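Local coordinates for CELL WALL surface anchor family protein (Streptococcus pneumoniae, PDB 3ZGH) that binds keratin 10 through this basic, MSCRAMM-type adhesin domain of the pneumococcal serine-rich repeat protein PsrP, at residues V37-R42 with I184-G189; Y41-Y46 with V64-P69. One frame throughout, in Å; residues are numbered along the deposited sequence.

Contact 1. Residues V37-R42 with I184-G189; sequences VDSVYR and INYFNG
Ile184 reaches the hairpin turn at residues 37-42 with one branch: its CG2 methyl comes against Ser39 OG, while CG1, beside the backbone N, carries the rest of the side chain away. Asn185 then opens a type I turn that runs to Asn188. Its OD1 accepts the N-H of Phe187 in an Asx turn, the donor lying above the amide plane, and this shapes the backbone from which Tyr186 projects.

Tyr186 supplies most of what the 184-189 segment buries. Its carbonyl O takes the N-H of Val37 at 3.0 Å (156° at the hydrogen), the one backbone bond between the segments, while its ring, with CG anti to the carbonyl carbon (chi1 -71°), lies against the backbone of Asp38 and Ser39. Asp38 CA sits over the centre of the ring, 3.8 Å from the centroid, in a nearly vertical CH-pi contact. Toward the far end of the ring, CE1 lies 3.5 Å from Ser39 N, and CE2 lies 3.6 Å from Asp38 OD2. The carboxylate runs alongside the ring, the two planes 32° apart. Beyond it, Val40 CG2 touches the phenolic OH.

Asp38 OD1 closes an Asx turn and an Asx motif, accepting from Val40 N at 2.8 Å and from Tyr41 N at 2.9 Å, the latter from above the carboxylate plane. OD2 is hydrogen-bonded to the hydroxyl of Tyr84, which Tyr186 OH also meets. With so many polar partners the buried carboxylate is probably stabilised as the anion, while the Tyr186 ring is held by the CH-pi contact with Asp38 CA and by its own hydroxyl's bond to Tyr84.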
# COMPACT_ATOMS: atom_id res chain seq x y z
N VAL A 37 -9.90 9.09 5.66
CA VAL A 37 -11.34 9.11 5.80
C VAL A 37 -11.97 8.76 4.46
O VAL A 37 -11.69 9.41 3.43
CB VAL A 37 -11.84 10.50 6.28
CG1 VAL A 37 -13.38 10.60 6.22
CG2 VAL A 37 -11.33 10.77 7.69
N ASP A 38 -12.80 7.74 4.46
CA ASP A 38 -13.63 7.44 3.28
C ASP A 38 -14.76 8.47 3.23
O ASP A 38 -15.62 8.45 4.11
CB ASP A 38 -14.18 6.02 3.37
CG ASP A 38 -15.11 5.65 2.22
OD1 ASP A 38 -16.05 6.44 1.90
OD2 ASP A 38 -14.90 4.56 1.64
N SER A 39 -14.72 9.37 2.23
CA SER A 39 -15.68 10.49 2.05
C SER A 39 -17.13 10.07 1.85
O SER A 39 -18.06 10.85 2.11
CB SER A 39 -15.39 11.25 0.75
OG SER A 39 -14.09 11.76 0.66
N VAL A 40 -17.32 8.88 1.30
CA VAL A 40 -18.66 8.45 0.95
C VAL A 40 -19.36 7.91 2.17
O VAL A 40 -20.51 8.24 2.42
CB VAL A 40 -18.63 7.38 -0.17
CG1 VAL A 40 -20.06 6.90 -0.48
CG2 VAL A 40 -17.98 7.95 -1.41
N TYR A 41 -18.69 7.06 2.93
CA TYR A 41 -19.32 6.41 4.07
C TYR A 41 -18.96 7.08 5.41
O TYR A 41 -19.49 6.71 6.44
CB TYR A 41 -19.00 4.90 4.06
CG TYR A 41 -19.71 4.21 2.90
CD1 TYR A 41 -21.08 3.98 2.95
CD2 TYR A 41 -19.03 3.88 1.74
CE1 TYR A 41 -21.75 3.39 1.86
CE2 TYR A 41 -19.69 3.28 0.65
CZ TYR A 41 -21.04 3.06 0.72
OH TYR A 41 -21.67 2.48 -0.35
N ARG A 42 -18.06 8.06 5.37
CA ARG A 42 -17.66 8.84 6.56
C ARG A 42 -17.19 7.91 7.66
O ARG A 42 -17.66 7.95 8.80
CB ARG A 42 -18.82 9.74 7.02
CG ARG A 42 -19.34 10.63 5.90
CD ARG A 42 -20.28 11.74 6.39
NE ARG A 42 -19.90 13.02 5.80
CZ ARG A 42 -19.39 14.06 6.48
NH1 ARG A 42 -19.22 14.01 7.79
NH2 ARG A 42 -19.07 15.17 5.83
N ILE A 184 -9.69 12.02 -5.66
CA ILE A 184 -9.88 12.25 -4.23
C ILE A 184 -9.22 11.11 -3.45
O ILE A 184 -9.80 10.02 -3.31
CB ILE A 184 -11.38 12.33 -3.86
CG1 ILE A 184 -12.13 13.38 -4.70
CG2 ILE A 184 -11.56 12.62 -2.37
CD1 ILE A 184 -11.53 14.77 -4.66
N ASN A 185 -8.00 11.35 -2.98
CA ASN A 185 -7.29 10.40 -2.14
C ASN A 185 -7.81 10.49 -0.72
O ASN A 185 -7.73 11.55 -0.09
CB ASN A 185 -5.79 10.71 -2.17
CG ASN A 185 -4.99 9.75 -1.36
OD1 ASN A 185 -5.52 8.81 -0.75
ND2 ASN A 185 -3.67 9.96 -1.35
N TYR A 186 -8.33 9.38 -0.21
CA TYR A 186 -8.87 9.30 1.15
C TYR A 186 -7.81 9.54 2.27
O TYR A 186 -8.17 9.90 3.38
CB TYR A 186 -9.53 7.94 1.35
CG TYR A 186 -10.84 7.75 0.56
CD1 TYR A 186 -11.56 8.83 0.09
CD2 TYR A 186 -11.33 6.47 0.30
CE1 TYR A 186 -12.75 8.66 -0.59
CE2 TYR A 186 -12.52 6.28 -0.37
CZ TYR A 186 -13.23 7.37 -0.82
OH TYR A 186 -14.42 7.19 -1.50
N PHE A 187 -6.54 9.31 1.96
CA PHE A 187 -5.44 9.60 2.89
C PHE A 187 -4.90 11.03 2.74
O PHE A 187 -3.94 11.41 3.42
CB PHE A 187 -4.30 8.62 2.66
CG PHE A 187 -4.68 7.21 2.92
CD1 PHE A 187 -5.01 6.79 4.21
CD2 PHE A 187 -4.72 6.29 1.88
CE1 PHE A 187 -5.38 5.48 4.46
CE2 PHE A 187 -5.06 4.97 2.12
CZ PHE A 187 -5.41 4.56 3.41
N ASN A 188 -5.47 11.77 1.80
CA ASN A 188 -5.14 13.18 1.52
C ASN A 188 -3.67 13.58 1.63
O ASN A 188 -3.36 14.58 2.28
CB ASN A 188 -5.96 14.10 2.41
CG ASN A 188 -6.03 15.53 1.86
OD1 ASN A 188 -5.60 15.78 0.73
ND2 ASN A 188 -6.57 16.45 2.66
N GLY A 189 -2.80 12.81 0.97
CA GLY A 189 -1.36 13.07 0.93
C GLY A 189 -0.64 13.15 2.27
O GLY A 189 0.55 13.48 2.31

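Contact 2. Residues Y41-Y46 with V64-P69; sequences YRVPIY and VTYVNP
Tyr46 and Thr65 form the antiparallel, hydrogen-bonded pair that joins the two segments. Tyr46 N donates a hydrogen bond to Thr65 O at 2.8 Å, approaching nearly along the carbonyl direction, and Thr65 N returns a bond to Tyr46 O at 3.0 Å. The same Tyr46 O receives a CA-H...O contact from Val64.

With CG beside its backbone N (chi1 -55°), the Tyr46 ring comes to lie against the chain that leaves the strand. Asn68 CA stands over the centre of one face, 3.7 Å from the centroid, and the Asn68 amide stacks on the ring with the planes 26° apart. Pro69 CD packs against Tyr46 CG and CB, and the carbonyl oxygens of Thr65 and Tyr66 lie at the ring edge.

Ile45 works with Val64 and Tyr66 instead. Its CG1 lies over the Tyr66 ring, displaced toward the rim, while CD1 reaches on to Tyr66 CZ at 3.6 Å and to Val64 CG1 at 3.7 Å. Val43 CG2 meets the same ring at CE1, the two side chains crossing at about a right angle.

These segments belong to the beta hairpin of strands 43-53 and 57-65, at the end where 57-65 leaves its partner. An ST turn, Val67 N to Thr65 OG1 at 3.0 Å, bends the chain there. As the strands part, a water bridges them, donating to both Pro44 O and Tyr66 O at 2.8 Å.

Farther out, Asp38 OD2 is the partner of Tyr66 OH, fixing the ring's far end, and Ile86 packs against Ile45, Val64 and Tyr66. Asn68 OD1 accepts from Lys70 N and also meets a bound glycerol, probably from the crystallisation liquor.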
# COMPACT_ATOMS: atom_id res chain seq x y z
N TYR A 41 -18.69 7.06 2.93
CA TYR A 41 -19.32 6.41 4.07
C TYR A 41 -18.96 7.08 5.41
O TYR A 41 -19.49 6.71 6.44
CB TYR A 41 -19.00 4.90 4.06
CG TYR A 41 -19.71 4.21 2.90
CD1 TYR A 41 -21.08 3.98 2.95
CD2 TYR A 41 -19.03 3.88 1.74
CE1 TYR A 41 -21.75 3.39 1.86
CE2 TYR A 41 -19.69 3.28 0.65
CZ TYR A 41 -21.04 3.06 0.72
OH TYR A 41 -21.67 2.48 -0.35
N ARG A 42 -18.06 8.06 5.37
CA ARG A 42 -17.66 8.84 6.56
C ARG A 42 -17.19 7.91 7.66
O ARG A 42 -17.66 7.95 8.80
CB ARG A 42 -18.82 9.74 7.02
CG ARG A 42 -19.34 10.63 5.90
CD ARG A 42 -20.28 11.74 6.39
NE ARG A 42 -19.90 13.02 5.80
CZ ARG A 42 -19.39 14.06 6.48
NH1 ARG A 42 -19.22 14.01 7.79
NH2 ARG A 42 -19.07 15.17 5.83
N VAL A 43 -16.25 7.04 7.30
CA VAL A 43 -15.67 6.10 8.23
C VAL A 43 -14.17 6.17 8.00
O VAL A 43 -13.73 6.62 6.94
CB VAL A 43 -16.17 4.65 7.98
CG1 VAL A 43 -17.64 4.50 8.32
CG2 VAL A 43 -15.91 4.23 6.52
N PRO A 44 -13.39 5.71 8.97
CA PRO A 44 -11.94 5.66 8.73
C PRO A 44 -11.58 4.59 7.73
O PRO A 44 -12.29 3.59 7.60
CB PRO A 44 -11.36 5.27 10.10
CG PRO A 44 -12.42 5.64 11.10
CD PRO A 44 -13.74 5.40 10.37
N ILE A 45 -10.47 4.79 7.04
CA ILE A 45 -9.88 3.74 6.21
C ILE A 45 -8.41 3.75 6.63
O ILE A 45 -7.90 4.82 7.02
CB ILE A 45 -10.10 4.01 4.71
CG1 ILE A 45 -9.60 2.84 3.85
CG2 ILE A 45 -9.42 5.31 4.26
CD1 ILE A 45 -10.09 2.95 2.40
N TYR A 46 -7.77 2.59 6.58
CA TYR A 46 -6.42 2.45 7.10
C TYR A 46 -5.47 1.90 6.05
O TYR A 46 -5.92 1.26 5.06
CB TYR A 46 -6.42 1.51 8.31
CG TYR A 46 -7.38 1.94 9.39
CD1 TYR A 46 -6.98 2.80 10.39
CD2 TYR A 46 -8.73 1.50 9.38
CE1 TYR A 46 -7.86 3.22 11.41
CE2 TYR A 46 -9.63 1.93 10.39
CZ TYR A 46 -9.16 2.78 11.41
OH TYR A 46 -10.00 3.22 12.42
N VAL A 64 -4.50 -1.74 2.09
CA VAL A 64 -5.52 -0.76 2.43
C VAL A 64 -6.74 -1.54 2.91
O VAL A 64 -7.11 -2.54 2.31
CB VAL A 64 -5.86 0.09 1.20
CG1 VAL A 64 -7.18 0.89 1.41
CG2 VAL A 64 -4.70 1.03 0.90
N THR A 65 -7.34 -1.11 4.02
CA THR A 65 -8.40 -1.88 4.64
C THR A 65 -9.25 -1.00 5.56
O THR A 65 -8.77 0.04 6.05
CB THR A 65 -7.81 -3.05 5.47
OG1 THR A 65 -8.86 -3.74 6.16
CG2 THR A 65 -6.76 -2.57 6.49
N TYR A 66 -10.49 -1.44 5.82
CA TYR A 66 -11.33 -0.77 6.79
C TYR A 66 -11.15 -1.32 8.19
O TYR A 66 -11.78 -0.82 9.13
CB TYR A 66 -12.81 -0.82 6.36
CG TYR A 66 -13.05 -0.00 5.11
CD1 TYR A 66 -13.42 1.35 5.19
CD2 TYR A 66 -12.85 -0.56 3.84
CE1 TYR A 66 -13.60 2.10 4.06
CE2 TYR A 66 -13.02 0.18 2.71
CZ TYR A 66 -13.40 1.50 2.81
OH TYR A 66 -13.60 2.22 1.66
N VAL A 67 -10.28 -2.32 8.35
CA VAL A 67 -9.97 -2.88 9.67
C VAL A 67 -8.84 -2.06 10.31
O VAL A 67 -7.78 -1.87 9.72
CB VAL A 67 -9.50 -4.36 9.56
CG1 VAL A 67 -9.11 -4.95 10.95
CG2 VAL A 67 -10.60 -5.23 8.91
N ASN A 68 -9.10 -1.55 11.51
CA ASN A 68 -8.10 -0.79 12.25
C ASN A 68 -6.94 -1.70 12.65
O ASN A 68 -7.13 -2.65 13.42
CB ASN A 68 -8.74 -0.20 13.53
CG ASN A 68 -7.76 0.72 14.27
OD1 ASN A 68 -6.53 0.56 14.17
ND2 ASN A 68 -8.29 1.75 14.93
N PRO A 69 -5.73 -1.44 12.15
CA PRO A 69 -4.66 -2.40 12.43
C PRO A 69 -4.30 -2.47 13.91
O PRO A 69 -3.69 -3.44 14.35
CB PRO A 69 -3.45 -1.87 11.65
CG PRO A 69 -4.01 -0.89 10.63
CD PRO A 69 -5.31 -0.36 11.23
O HOH W 1 -13.13 1.65 9.38

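Contacts 1 and 2 have centres about 10 Å apart and share Tyr41 and Arg42, where strand 28-38 gives way to its antiparallel neighbour 43-53. Asp38 joins them most directly: its OD2 lies 2.7 Å from Tyr66 OH, and its N lies 2.9 Å from Val43 O, both probable hydrogen bonds. Arg42 and Val43 together face Asp38 in a G1 beta bulge. Phe187 also packs on strand 43-53, its CE1 3.7 Å from Ile45 O and its CZ 3.7 Å from Tyr46 O. The 184-189 loop and the 64-69 segment thus meet the same strand pair at its turn end.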